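Local coordinates for pyridine nucleotide-disulfide oxidoreductase-like protein (Myceliophthora thermophila, PDB 5MQ6), which uses FAD and NADPH to insert one oxygen atom beside the carbonyl of ketones, polycyclic ones above all, giving esters or lactones, at residues Phe81-Ala86 with Tyr218-Ser223; Leu110-Ala115 with Ser181-Ile186; Asn526-Pro531 with Glu550-Val555. All blocks are in the same frame, centred on the assembly; numbering follows the deposited sequence.

How the interactions relate
All three contacts involve strands of one mixed, branched sheet that includes the Rossmann-type FAD-binding strands. Interactions 1 and 2, with centres about 8 Å apart, join where strand 78-84 pairs with strand 109-112: Val112 N lies 2.8 Å from Ile83 O, and Gly85 N lies 2.7 Å from Val112 O. In sequence, interaction 2 is nested within the loop that interaction 1 closes. Across strand 218-221 the sheet continues to 527-529, where interaction 3 begins, with Leu221 N 2.8 Å from Phe528 O. Interactions 1 and 2 both touch the adenosine half of FAD; interaction 3 packs a helix on the sheet, the side chain of Thr530 staying about 5 Å from the cofactor.

Interaction 1. Residues Phe81-Ala86 with Tyr218-Ser223; sequences FIILGA and YVLLAS. With FAD (flavin-adenine dinucleotide), chain B.
Phe81 and Tyr218 start this parallel strand pair side by side, their rings pointing the same way on one face of the sheet. The planes are only 17° from parallel but slid so far that the rings barely overlap; the closest approach is Phe81 CE1 to Tyr218 CD2, 3.5 Å. On the same face CD2 of Leu220 fills in next to the phenylalanine, 3.9 Å from its CD1, and also reaches CG1 of Ile83. Cutting Phe81 back to an alanine would probably open a gap beside the tyrosine ring and take from Leu220 CD2 its aromatic neighbour. On the other face Leu84, with CG anti to its backbone N (chi1 -168°), splits its methyls: CD1 meets Leu221 CD2, while CD2 lies 3.6 Å from both Ser223 CB and C5A of the FAD adenine.

Behind these side chains stands a ladder of four backbone hydrogen bonds: Ile82 N to Tyr218 O, Leu220 N to Ile82 O, Leu84 N to Leu220 O, and Ala222 N to Leu84 O at 2.8 Å, the most bent of the four at 149°. Gly85, first glycine of a GxGxxG-type turn, follows directly; a side chain there would run into Ala222 O, and its bare CA comes 3.6 Å from the ribose oxygen O4B of FAD.

Further out, Tyr218 OH is hydrogen-bonded to Glu560. Helix 88-99 covers the Phe81 and Leu220 face through Leu97 and Tyr93, whereas strand 194-201 lies against Ile82 and Val219. Strand 109-112 pairs with the far edge of 78-84, and 527-529 with that of 218-221, so both strands are interior to the Rossmann-type sheet.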
loop_
_atom_site.group_PDB
_atom_site.type_symbol
_atom_site.label_atom_id
_atom_site.label_comp_id
_atom_site.label_asym_id
_atom_site.label_seq_id
_atom_site.Cartn_x
_atom_site.Cartn_y
_atom_site.Cartn_z
ATOM N N PHE A 81 -2.234 0.244 25.161
ATOM C CA PHE A 81 -2.259 0.489 23.727
ATOM C C PHE A 81 -2.950 -0.700 22.994
ATOM O O PHE A 81 -2.620 -1.878 23.208
ATOM C CB PHE A 81 -0.826 0.596 23.153
ATOM C CG PHE A 81 -0.045 1.723 23.717
ATOM C CD1 PHE A 81 -0.185 3.003 23.216
ATOM C CD2 PHE A 81 0.809 1.530 24.809
ATOM C CE1 PHE A 81 0.497 4.067 23.782
ATOM C CE2 PHE A 81 1.496 2.617 25.385
ATOM C CZ PHE A 81 1.303 3.896 24.873
ATOM N N ILE A 82 -3.879 -0.367 22.125
ATOM C CA ILE A 82 -4.290 -1.286 21.058
ATOM C C ILE A 82 -3.739 -0.790 19.740
ATOM O O ILE A 82 -3.944 0.357 19.320
ATOM C CB ILE A 82 -5.787 -1.560 21.004
ATOM C CG1 ILE A 82 -6.182 -2.396 22.264
ATOM C CG2 ILE A 82 -6.093 -2.350 19.692
ATOM C CD1 ILE A 82 -7.691 -2.407 22.506
ATOM N N ILE A 83 -3.031 -1.702 19.095
ATOM C CA ILE A 83 -2.540 -1.507 17.730
ATOM C C ILE A 83 -3.386 -2.318 16.732
ATOM O O ILE A 83 -3.491 -3.526 16.884
ATOM C CB ILE A 83 -1.083 -1.962 17.621
ATOM C CG1 ILE A 83 -0.212 -1.084 18.566
ATOM C CG2 ILE A 83 -0.577 -1.868 16.155
ATOM C CD1 ILE A 83 1.213 -1.581 18.732
ATOM N N LEU A 84 -3.940 -1.653 15.723
ATOM C CA LEU A 84 -4.704 -2.352 14.700
ATOM C C LEU A 84 -3.757 -2.576 13.557
ATOM O O LEU A 84 -3.227 -1.624 12.963
ATOM C CB LEU A 84 -5.914 -1.536 14.252
ATOM C CG LEU A 84 -7.013 -2.157 13.399
ATOM C CD1 LEU A 84 -8.293 -1.339 13.432
ATOM C CD2 LEU A 84 -6.605 -2.150 11.947
ATOM N N GLY A 85 -3.475 -3.852 13.318
ATOM C CA GLY A 85 -2.530 -4.266 12.348
ATOM C C GLY A 85 -1.255 -4.847 12.946
ATOM O O GLY A 85 -0.643 -4.208 13.774
ATOM N N ALA A 86 -0.854 -5.997 12.433
ATOM C CA ALA A 86 0.272 -6.741 12.859
ATOM C C ALA A 86 1.234 -6.986 11.663
ATOM O O ALA A 86 2.089 -7.892 11.678
ATOM C CB ALA A 86 -0.220 -8.029 13.459
ATOM N N TYR A 218 -5.100 4.247 24.453
ATOM C CA TYR A 218 -4.710 4.708 23.162
ATOM C C TYR A 218 -5.020 3.681 22.079
ATOM O O TYR A 218 -4.803 2.426 22.312
ATOM C CB TYR A 218 -3.203 4.863 23.180
ATOM C CG TYR A 218 -2.613 6.016 23.922
ATOM C CD1 TYR A 218 -2.470 7.287 23.332
ATOM C CD2 TYR A 218 -2.100 5.852 25.218
ATOM C CE1 TYR A 218 -1.820 8.337 23.981
ATOM C CE2 TYR A 218 -1.482 6.904 25.857
ATOM C CZ TYR A 218 -1.329 8.110 25.256
ATOM O OH TYR A 218 -0.699 9.087 26.023
ATOM N N VAL A 219 -5.424 4.181 20.916
ATOM C CA VAL A 219 -5.561 3.310 19.747
ATOM C C VAL A 219 -4.645 3.819 18.659
ATOM O O VAL A 219 -4.705 4.926 18.294
ATOM C CB VAL A 219 -7.002 3.235 19.230
ATOM C CG1 VAL A 219 -7.118 2.488 17.871
ATOM C CG2 VAL A 219 -7.918 2.629 20.279
ATOM N N LEU A 220 -3.784 2.962 18.159
ATOM C CA LEU A 220 -2.833 3.284 17.089
ATOM C C LEU A 220 -3.230 2.467 15.815
ATOM O O LEU A 220 -3.139 1.237 15.809
ATOM C CB LEU A 220 -1.490 2.831 17.584
ATOM C CG LEU A 220 -0.744 3.623 18.638
ATOM C CD1 LEU A 220 -1.370 4.758 19.292
ATOM C CD2 LEU A 220 0.343 2.900 19.336
ATOM N N LEU A 221 -3.619 3.126 14.748
ATOM C CA LEU A 221 -3.993 2.392 13.536
ATOM C C LEU A 221 -2.778 2.212 12.629
ATOM O O LEU A 221 -2.141 3.183 12.231
ATOM C CB LEU A 221 -5.068 3.111 12.782
ATOM C CG LEU A 221 -6.318 3.438 13.551
ATOM C CD1 LEU A 221 -7.207 4.175 12.585
ATOM C CD2 LEU A 221 -7.091 2.330 14.232
ATOM N N ALA A 222 -2.450 0.965 12.310
ATOM C CA ALA A 222 -1.490 0.646 11.231
ATOM C C ALA A 222 -2.224 -0.349 10.295
ATOM O O ALA A 222 -1.830 -1.487 10.048
ATOM C CB ALA A 222 -0.226 0.048 11.841
ATOM N N SER A 223 -3.323 0.137 9.767
ATOM C CA SER A 223 -4.354 -0.702 9.109
ATOM C C SER A 223 -4.011 -0.901 7.663
ATOM O O SER A 223 -4.776 -1.606 6.946
ATOM C CB SER A 223 -5.708 -0.010 9.204
ATOM O OG SER A 223 -5.723 1.212 8.464
HETATM P PA FAD B . -0.416 -4.112 6.090
HETATM O O1A FAD B . -1.494 -3.997 5.063
HETATM O O2A FAD B . 0.863 -4.876 5.800
HETATM O O5B FAD B . -1.062 -4.758 7.411
HETATM C C5B FAD B . -2.260 -4.266 7.910
HETATM C C4B FAD B . -3.059 -5.427 8.465
HETATM O O4B FAD B . -4.180 -4.856 9.166
HETATM C C3B FAD B . -3.632 -6.400 7.438
HETATM O O3B FAD B . -3.435 -7.721 7.869
HETATM C C2B FAD B . -5.099 -6.072 7.413
HETATM O O2B FAD B . -5.897 -7.180 7.072
HETATM C C1B FAD B . -5.320 -5.606 8.835
HETATM N N9A FAD B . -6.516 -4.815 8.990
HETATM C C8A FAD B . -6.864 -3.713 8.265
HETATM N N7A FAD B . -8.055 -3.302 8.689
HETATM C C5A FAD B . -8.512 -4.112 9.658
HETATM C C6A FAD B . -9.714 -4.144 10.510
HETATM N N6A FAD B . -10.728 -3.306 10.437
HETATM N N1A FAD B . -9.699 -5.097 11.405
HETATM C C2A FAD B . -8.707 -6.011 11.517
HETATM N N3A FAD B . -7.602 -6.080 10.812
HETATM C C4A FAD B . -7.491 -5.127 9.835
HETATM N N1 FAD B . 5.391 -1.482 -0.452
HETATM C C2 FAD B . 6.714 -1.129 -0.558
HETATM O O2 FAD B . 7.121 -0.082 -0.071
HETATM N N3 FAD B . 7.583 -1.924 -1.198
HETATM C C4 FAD B . 7.163 -3.076 -1.746
HETATM O O4 FAD B . 8.005 -3.762 -2.309
HETATM C C4X FAD B . 5.768 -3.547 -1.690
HETATM N N5 FAD B . 5.294 -4.706 -2.258
HETATM C C5X FAD B . 3.978 -5.001 -2.120
HETATM C C6 FAD B . 3.428 -6.231 -2.728
HETATM C C7 FAD B . 1.985 -6.461 -2.526
HETATM C C7M FAD B . 1.316 -7.690 -3.096
HETATM C C8 FAD B . 1.110 -5.508 -1.782
HETATM C C8M FAD B . -0.384 -5.737 -1.560
HETATM C C9 FAD B . 1.658 -4.363 -1.239
HETATM C C9A FAD B . 3.045 -4.078 -1.381
HETATM N N10 FAD B . 3.538 -2.885 -0.827
HETATM C C10 FAD B . 4.905 -2.620 -0.953
HETATM C "C1'" FAD B . 2.698 -1.966 -0.026
HETATM C "C2'" FAD B . 2.589 -2.628 1.411
HETATM O "O2'" FAD B . 1.206 -2.713 1.781
HETATM C "C3'" FAD B . 3.427 -1.912 2.526
HETATM O "O3'" FAD B . 4.807 -1.920 2.151
HETATM C "C4'" FAD B . 3.444 -2.561 3.931
HETATM O "O4'" FAD B . 3.552 -4.053 3.943
HETATM C "C5'" FAD B . 2.215 -2.094 4.738
HETATM O "O5'" FAD B . 2.490 -2.388 6.143
HETATM P P FAD B . 1.244 -2.021 7.113
HETATM O O1P FAD B . 1.521 -2.840 8.427
HETATM O O2P FAD B . 1.110 -0.493 7.077
HETATM O O3P FAD B . -0.102 -2.556 6.330
#

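Interaction 2. Residues Leu110-Ala115 with Ser181-Ile186; sequences LMVDAA and SNVKTI. With FAD (flavin-adenine dinucleotide), chain B.
Val112 and Ser181 meet at the adenine end of the dinucleotide-binding Rossmann-type fold, where the end of strand 109-112 comes up to the start of strand 181-189. The apolar part rests on one methyl: Val112 CG1, anti to its backbone N (chi1 -173°), touches Ser181 CB and Val183 CG2, the latter at 3.8 Å, with the two valines crossing at about a right angle. Leu84 and Ile82 of strand 78-84 extend this small buried patch.

A single hydrogen bond links the two backbones. Ser181 N gives it to Asp113 O at 3.0 Å, straight at the hydrogen (168°) but coming from above the carbonyl plane.

A second set of polar contacts holds FAD, and both segments share the adenine. Ala114 N donates to N3A, a somewhat bent bond of 3.1 Å. Val183 grips the ring by a pair of backbone bonds, its N donating to N1A at 3.0 Å and its O accepting from N6A at 3.1 Å. Reading both a donor and an acceptor position, this pair matches adenine's own pattern and, with the bond from Ala114, probably helps fix how the base is turned.

The carboxylate of Asp113 serves the ribose and its own loop together. OD2 accepts from Ala86 N in the glycine-rich turn, joining that turn to the end of this strand. OD1 takes two bonds: the ribose hydroxyl O3B of FAD donates to it at 2.7 Å, and Ala115 N closes an Asx turn, approaching OD1 from above the carboxylate plane at 2.9 Å.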
loop_
_atom_site.group_PDB
_atom_site.type_symbol
_atom_site.label_atom_id
_atom_site.label_comp_id
_atom_site.label_asym_id
_atom_site.label_seq_id
_atom_site.Cartn_x
_atom_site.Cartn_y
_atom_site.Cartn_z
ATOM N N LEU A 110 -1.988 -4.806 22.969
ATOM C CA LEU A 110 -2.671 -5.792 22.200
ATOM C C LEU A 110 -2.658 -5.358 20.773
ATOM O O LEU A 110 -3.165 -4.298 20.448
ATOM C CB LEU A 110 -4.105 -6.084 22.691
ATOM C CG LEU A 110 -4.780 -7.247 21.917
ATOM C CD1 LEU A 110 -4.177 -8.577 22.310
ATOM C CD2 LEU A 110 -6.283 -7.290 22.140
ATOM N N MET A 111 -2.111 -6.221 19.934
ATOM C CA MET A 111 -2.134 -6.026 18.484
ATOM C C MET A 111 -3.303 -6.837 17.979
ATOM O O MET A 111 -3.497 -7.994 18.442
ATOM C CB MET A 111 -0.822 -6.470 17.802
ATOM C CG MET A 111 0.436 -5.828 18.440
ATOM S SD MET A 111 1.962 -6.465 17.689
ATOM C CE MET A 111 1.896 -5.511 16.183
ATOM N N VAL A 112 -4.087 -6.232 17.085
ATOM C CA VAL A 112 -5.279 -6.875 16.535
ATOM C C VAL A 112 -5.207 -6.857 15.037
ATOM O O VAL A 112 -4.954 -5.812 14.406
ATOM C CB VAL A 112 -6.587 -6.184 17.017
ATOM C CG1 VAL A 112 -7.870 -6.924 16.592
ATOM C CG2 VAL A 112 -6.543 -6.097 18.542
ATOM N N ASP A 113 -5.488 -8.018 14.434
ATOM C CA ASP A 113 -5.384 -8.159 12.999
ATOM C C ASP A 113 -6.357 -9.259 12.556
ATOM O O ASP A 113 -6.479 -10.300 13.186
ATOM C CB ASP A 113 -3.944 -8.536 12.646
ATOM C CG ASP A 113 -3.559 -8.212 11.167
ATOM O OD1 ASP A 113 -4.408 -8.349 10.258
ATOM O OD2 ASP A 113 -2.387 -7.843 10.932
ATOM N N ALA A 114 -6.983 -9.050 11.428
ATOM C CA ALA A 114 -7.813 -10.037 10.730
ATOM C C ALA A 114 -6.969 -11.172 10.177
ATOM O O ALA A 114 -7.459 -12.233 10.046
ATOM C CB ALA A 114 -8.617 -9.371 9.608
ATOM N N ALA A 115 -5.704 -10.965 9.855
ATOM C CA ALA A 115 -4.834 -12.067 9.454
ATOM C C ALA A 115 -4.677 -13.103 10.511
ATOM O O ALA A 115 -4.860 -12.843 11.704
ATOM C CB ALA A 115 -3.442 -11.550 9.076
ATOM N N SER A 181 -9.169 -11.494 13.702
ATOM C CA SER A 181 -10.150 -10.608 14.259
ATOM C C SER A 181 -10.408 -9.355 13.424
ATOM O O SER A 181 -9.496 -8.564 13.170
ATOM C CB SER A 181 -9.716 -10.263 15.672
ATOM O OG SER A 181 -9.709 -11.398 16.455
ATOM N N ASN A 182 -11.662 -9.110 13.113
ATOM C CA ASN A 182 -12.080 -7.930 12.430
ATOM C C ASN A 182 -12.566 -6.897 13.395
ATOM O O ASN A 182 -13.536 -7.108 14.132
ATOM C CB ASN A 182 -13.180 -8.264 11.424
ATOM C CG ASN A 182 -13.635 -7.042 10.614
ATOM O OD1 ASN A 182 -12.844 -6.137 10.236
ATOM N ND2 ASN A 182 -14.926 -7.007 10.322
ATOM N N VAL A 183 -11.949 -5.731 13.339
ATOM C CA VAL A 183 -12.415 -4.569 14.115
ATOM C C VAL A 183 -13.470 -3.889 13.303
ATOM O O VAL A 183 -13.247 -3.626 12.129
ATOM C CB VAL A 183 -11.264 -3.565 14.429
ATOM C CG1 VAL A 183 -11.780 -2.449 15.293
ATOM C CG2 VAL A 183 -10.092 -4.287 15.102
ATOM N N LYS A 184 -14.600 -3.555 13.927
ATOM C CA LYS A 184 -15.730 -2.871 13.210
ATOM C C LYS A 184 -15.967 -1.441 13.639
ATOM O O LYS A 184 -16.323 -0.604 12.825
ATOM C CB LYS A 184 -17.060 -3.654 13.436
ATOM C CG LYS A 184 -17.052 -5.003 12.767
ATOM C CD LYS A 184 -17.442 -6.171 13.643
ATOM C CE LYS A 184 -18.940 -6.405 13.747
ATOM N NZ LYS A 184 -19.413 -7.045 15.084
ATOM N N THR A 185 -15.750 -1.151 14.924
ATOM C CA THR A 185 -16.101 0.102 15.542
ATOM C C THR A 185 -15.057 0.437 16.564
ATOM O O THR A 185 -14.603 -0.440 17.295
ATOM C CB THR A 185 -17.445 -0.064 16.236
ATOM O OG1 THR A 185 -18.384 -0.329 15.211
ATOM C CG2 THR A 185 -17.907 1.139 16.775
ATOM N N ILE A 186 -14.707 1.709 16.645
ATOM C CA ILE A 186 -13.805 2.230 17.668
ATOM C C ILE A 186 -14.539 3.450 18.231
ATOM O O ILE A 186 -14.856 4.421 17.521
ATOM C CB ILE A 186 -12.504 2.585 16.973
ATOM C CG1 ILE A 186 -11.937 1.344 16.257
ATOM C CG2 ILE A 186 -11.519 3.199 17.928
ATOM C CD1 ILE A 186 -10.687 1.666 15.477
HETATM P PA FAD B . -0.416 -4.112 6.090
HETATM O O1A FAD B . -1.494 -3.997 5.063
HETATM O O2A FAD B . 0.863 -4.876 5.800
HETATM O O5B FAD B . -1.062 -4.758 7.411
HETATM C C5B FAD B . -2.260 -4.266 7.910
HETATM C C4B FAD B . -3.059 -5.427 8.465
HETATM O O4B FAD B . -4.180 -4.856 9.166
HETATM C C3B FAD B . -3.632 -6.400 7.438
HETATM O O3B FAD B . -3.435 -7.721 7.869
HETATM C C2B FAD B . -5.099 -6.072 7.413
HETATM O O2B FAD B . -5.897 -7.180 7.072
HETATM C C1B FAD B . -5.320 -5.606 8.835
HETATM N N9A FAD B . -6.516 -4.815 8.990
HETATM C C8A FAD B . -6.864 -3.713 8.265
HETATM N N7A FAD B . -8.055 -3.302 8.689
HETATM C C5A FAD B . -8.512 -4.112 9.658
HETATM C C6A FAD B . -9.714 -4.144 10.510
HETATM N N6A FAD B . -10.728 -3.306 10.437
HETATM N N1A FAD B . -9.699 -5.097 11.405
HETATM C C2A FAD B . -8.707 -6.011 11.517
HETATM N N3A FAD B . -7.602 -6.080 10.812
HETATM C C4A FAD B . -7.491 -5.127 9.835
HETATM N N1 FAD B . 5.391 -1.482 -0.452
HETATM C C2 FAD B . 6.714 -1.129 -0.558
HETATM O O2 FAD B . 7.121 -0.082 -0.071
HETATM N N3 FAD B . 7.583 -1.924 -1.198
HETATM C C4 FAD B . 7.163 -3.076 -1.746
HETATM O O4 FAD B . 8.005 -3.762 -2.309
HETATM C C4X FAD B . 5.768 -3.547 -1.690
HETATM N N5 FAD B . 5.294 -4.706 -2.258
HETATM C C5X FAD B . 3.978 -5.001 -2.120
HETATM C C6 FAD B . 3.428 -6.231 -2.728
HETATM C C7 FAD B . 1.985 -6.461 -2.526
HETATM C C7M FAD B . 1.316 -7.690 -3.096
HETATM C C8 FAD B . 1.110 -5.508 -1.782
HETATM C C8M FAD B . -0.384 -5.737 -1.560
HETATM C C9 FAD B . 1.658 -4.363 -1.239
HETATM C C9A FAD B . 3.045 -4.078 -1.381
HETATM N N10 FAD B . 3.538 -2.885 -0.827
HETATM C C10 FAD B . 4.905 -2.620 -0.953
HETATM C "C1'" FAD B . 2.698 -1.966 -0.026
HETATM C "C2'" FAD B . 2.589 -2.628 1.411
HETATM O "O2'" FAD B . 1.206 -2.713 1.781
HETATM C "C3'" FAD B . 3.427 -1.912 2.526
HETATM O "O3'" FAD B . 4.807 -1.920 2.151
HETATM C "C4'" FAD B . 3.444 -2.561 3.931
HETATM O "O4'" FAD B . 3.552 -4.053 3.943
HETATM C "C5'" FAD B . 2.215 -2.094 4.738
HETATM O "O5'" FAD B . 2.490 -2.388 6.143
HETATM P P FAD B . 1.244 -2.021 7.113
HETATM O O1P FAD B . 1.521 -2.840 8.427
HETATM O O2P FAD B . 1.110 -0.493 7.077
HETATM O O3P FAD B . -0.102 -2.556 6.330
#

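Interaction 3. Residues Asn526-Pro531 with Glu550-Val555; sequences NLFFTP and EHIVQV
Phe528 and Ile552 are brought together by matching first torsions: Phe528 CG is anti to its carbonyl carbon (chi1 -64°), and Ile552 CG1 is likewise anti to its own (chi1 -70°). That setting turns CG2 of the isoleucine to the phenylalanine, and the extended CG1-CD1 arm carries CD1 along to the backbone of the next residue. The arrangement is a helix packed on a sheet, in the Rossmann-type FAD-binding part of the protein: helix 550-555, part of the long helix 541-562, lies against strand 527-529 with the short axes 9.4 Å apart and running nearly antiparallel, at 160°.

The isoleucine carries most of the contact, its side chain and that of Phe528 sliding past each other in opposite directions. CG2 sits at the root of the aromatic side chain, 3.5 Å from Phe528 CB and 3.7 Å from Phe528 CG, and approaches the ring obliquely. One helical turn on, Val555 adds a looser touch at the far end of the same ring, its CG1 4.4 Å from Phe528 CZ. Between them the two helix residues span the phenylalanine from CB to CZ.

Neighbouring elements close in around the pair. Tyr93 of helix 88-99 and Val519 also touch Ile552, and Cys520 touches Phe528. On the strand side, Phe528 makes backbone hydrogen bonds to Val219 and Leu221, which fix the strand in the sheet while its side chain reaches for the helix. The CD1 methyl of Ile552 turns away from the ring, past Phe528 CB, ending 3.4 Å from Phe529 O.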
loop_
_atom_site.group_PDB
_atom_site.type_symbol
_atom_site.label_atom_id
_atom_site.label_comp_id
_atom_site.label_asym_id
_atom_site.label_seq_id
_atom_site.Cartn_x
_atom_site.Cartn_y
_atom_site.Cartn_z
ATOM N N ASN A 526 -6.231 10.545 21.995
ATOM C CA ASN A 526 -5.565 9.282 22.137
ATOM C C ASN A 526 -5.727 8.344 20.981
ATOM O O ASN A 526 -5.490 7.168 21.128
ATOM C CB ASN A 526 -5.868 8.618 23.494
ATOM C CG ASN A 526 -5.178 9.327 24.635
ATOM O OD1 ASN A 526 -4.637 10.427 24.453
ATOM N ND2 ASN A 526 -5.186 8.698 25.839
ATOM N N LEU A 527 -6.006 8.856 19.802
ATOM C CA LEU A 527 -6.064 8.019 18.572
ATOM C C LEU A 527 -5.037 8.576 17.665
ATOM O O LEU A 527 -4.971 9.791 17.459
ATOM C CB LEU A 527 -7.408 8.199 17.874
ATOM C CG LEU A 527 -7.578 7.536 16.498
ATOM C CD1 LEU A 527 -7.496 5.997 16.567
ATOM C CD2 LEU A 527 -8.865 8.005 15.822
ATOM N N PHE A 528 -4.246 7.681 17.088
ATOM C CA PHE A 528 -3.281 8.023 16.082
ATOM C C PHE A 528 -3.299 7.061 14.929
ATOM O O PHE A 528 -3.681 5.930 15.113
ATOM C CB PHE A 528 -1.848 8.076 16.717
ATOM C CG PHE A 528 -1.695 9.161 17.752
ATOM C CD1 PHE A 528 -1.297 10.479 17.380
ATOM C CD2 PHE A 528 -1.887 8.886 19.071
ATOM C CE1 PHE A 528 -1.132 11.435 18.363
ATOM C CE2 PHE A 528 -1.761 9.883 20.059
ATOM C CZ PHE A 528 -1.331 11.113 19.710
ATOM N N PHE A 529 -2.837 7.503 13.767
ATOM C CA PHE A 529 -2.878 6.688 12.580
ATOM C C PHE A 529 -1.693 6.994 11.742
ATOM O O PHE A 529 -1.220 8.109 11.734
ATOM C CB PHE A 529 -4.218 6.817 11.818
ATOM C CG PHE A 529 -4.848 8.217 11.853
ATOM C CD1 PHE A 529 -4.511 9.170 10.908
ATOM C CD2 PHE A 529 -5.811 8.594 12.816
ATOM C CE1 PHE A 529 -5.093 10.454 10.902
ATOM C CE2 PHE A 529 -6.353 9.902 12.813
ATOM C CZ PHE A 529 -5.986 10.831 11.876
ATOM N N THR A 530 -1.236 5.987 10.996
ATOM C CA THR A 530 -0.050 6.158 10.161
ATOM C C THR A 530 -0.402 7.194 9.123
ATOM O O THR A 530 -1.487 7.238 8.660
ATOM C CB THR A 530 0.443 4.844 9.545
ATOM O OG1 THR A 530 -0.640 4.118 8.987
ATOM C CG2 THR A 530 0.905 3.898 10.581
ATOM N N PRO A 531 0.490 8.095 8.836
ATOM C CA PRO A 531 0.038 9.210 8.018
ATOM C C PRO A 531 -0.206 8.844 6.539
ATOM O O PRO A 531 0.696 8.356 5.900
ATOM C CB PRO A 531 1.184 10.219 8.165
ATOM C CG PRO A 531 2.407 9.390 8.484
ATOM C CD PRO A 531 1.931 8.150 9.148
ATOM N N GLU A 550 7.650 6.498 14.358
ATOM C CA GLU A 550 8.554 7.259 15.237
ATOM C C GLU A 550 7.930 8.570 15.720
ATOM O O GLU A 550 8.026 8.891 16.907
ATOM C CB GLU A 550 9.820 7.648 14.547
ATOM C CG GLU A 550 10.785 8.443 15.445
ATOM C CD GLU A 550 12.049 8.789 14.727
ATOM O OE1 GLU A 550 12.028 9.521 13.717
ATOM O OE2 GLU A 550 13.093 8.341 15.171
ATOM N N HIS A 551 7.320 9.352 14.820
ATOM C CA HIS A 551 6.705 10.574 15.294
ATOM C C HIS A 551 5.593 10.305 16.327
ATOM O O HIS A 551 5.524 10.976 17.351
ATOM C CB HIS A 551 6.096 11.292 14.083
ATOM C CG HIS A 551 5.520 12.608 14.400
ATOM N ND1 HIS A 551 6.254 13.634 14.977
ATOM C CD2 HIS A 551 4.261 13.065 14.265
ATOM C CE1 HIS A 551 5.463 14.673 15.178
ATOM N NE2 HIS A 551 4.248 14.347 14.760
ATOM N N ILE A 552 4.688 9.378 15.996
ATOM C CA ILE A 552 3.550 9.081 16.855
ATOM C C ILE A 552 4.070 8.669 18.260
ATOM O O ILE A 552 3.615 9.178 19.299
ATOM C CB ILE A 552 2.649 8.008 16.209
ATOM C CG1 ILE A 552 1.946 8.639 14.992
ATOM C CG2 ILE A 552 1.616 7.502 17.224
ATOM C CD1 ILE A 552 1.224 7.691 14.055
ATOM N N VAL A 553 5.020 7.738 18.294
ATOM C CA VAL A 553 5.505 7.160 19.584
ATOM C C VAL A 553 6.254 8.234 20.369
ATOM O O VAL A 553 6.130 8.349 21.640
ATOM C CB VAL A 553 6.335 5.855 19.377
ATOM C CG1 VAL A 553 7.003 5.462 20.671
ATOM C CG2 VAL A 553 5.400 4.721 18.902
ATOM N N GLN A 554 6.991 9.096 19.642
ATOM C CA GLN A 554 7.680 10.167 20.327
ATOM C C GLN A 554 6.737 11.266 20.908
ATOM O O GLN A 554 6.992 11.783 21.993
ATOM C CB GLN A 554 8.781 10.770 19.447
ATOM C CG GLN A 554 9.901 9.787 19.215
ATOM C CD GLN A 554 10.630 9.409 20.508
ATOM O OE1 GLN A 554 10.950 10.277 21.300
ATOM N NE2 GLN A 554 10.856 8.160 20.728
ATOM N N VAL A 555 5.652 11.600 20.196
ATOM C CA VAL A 555 4.665 12.530 20.708
ATOM C C VAL A 555 4.006 11.966 21.965
ATOM O O VAL A 555 3.780 12.678 22.990
ATOM C CB VAL A 555 3.618 12.799 19.634
ATOM C CG1 VAL A 555 2.335 13.404 20.208
ATOM C CG2 VAL A 555 4.223 13.727 18.571
#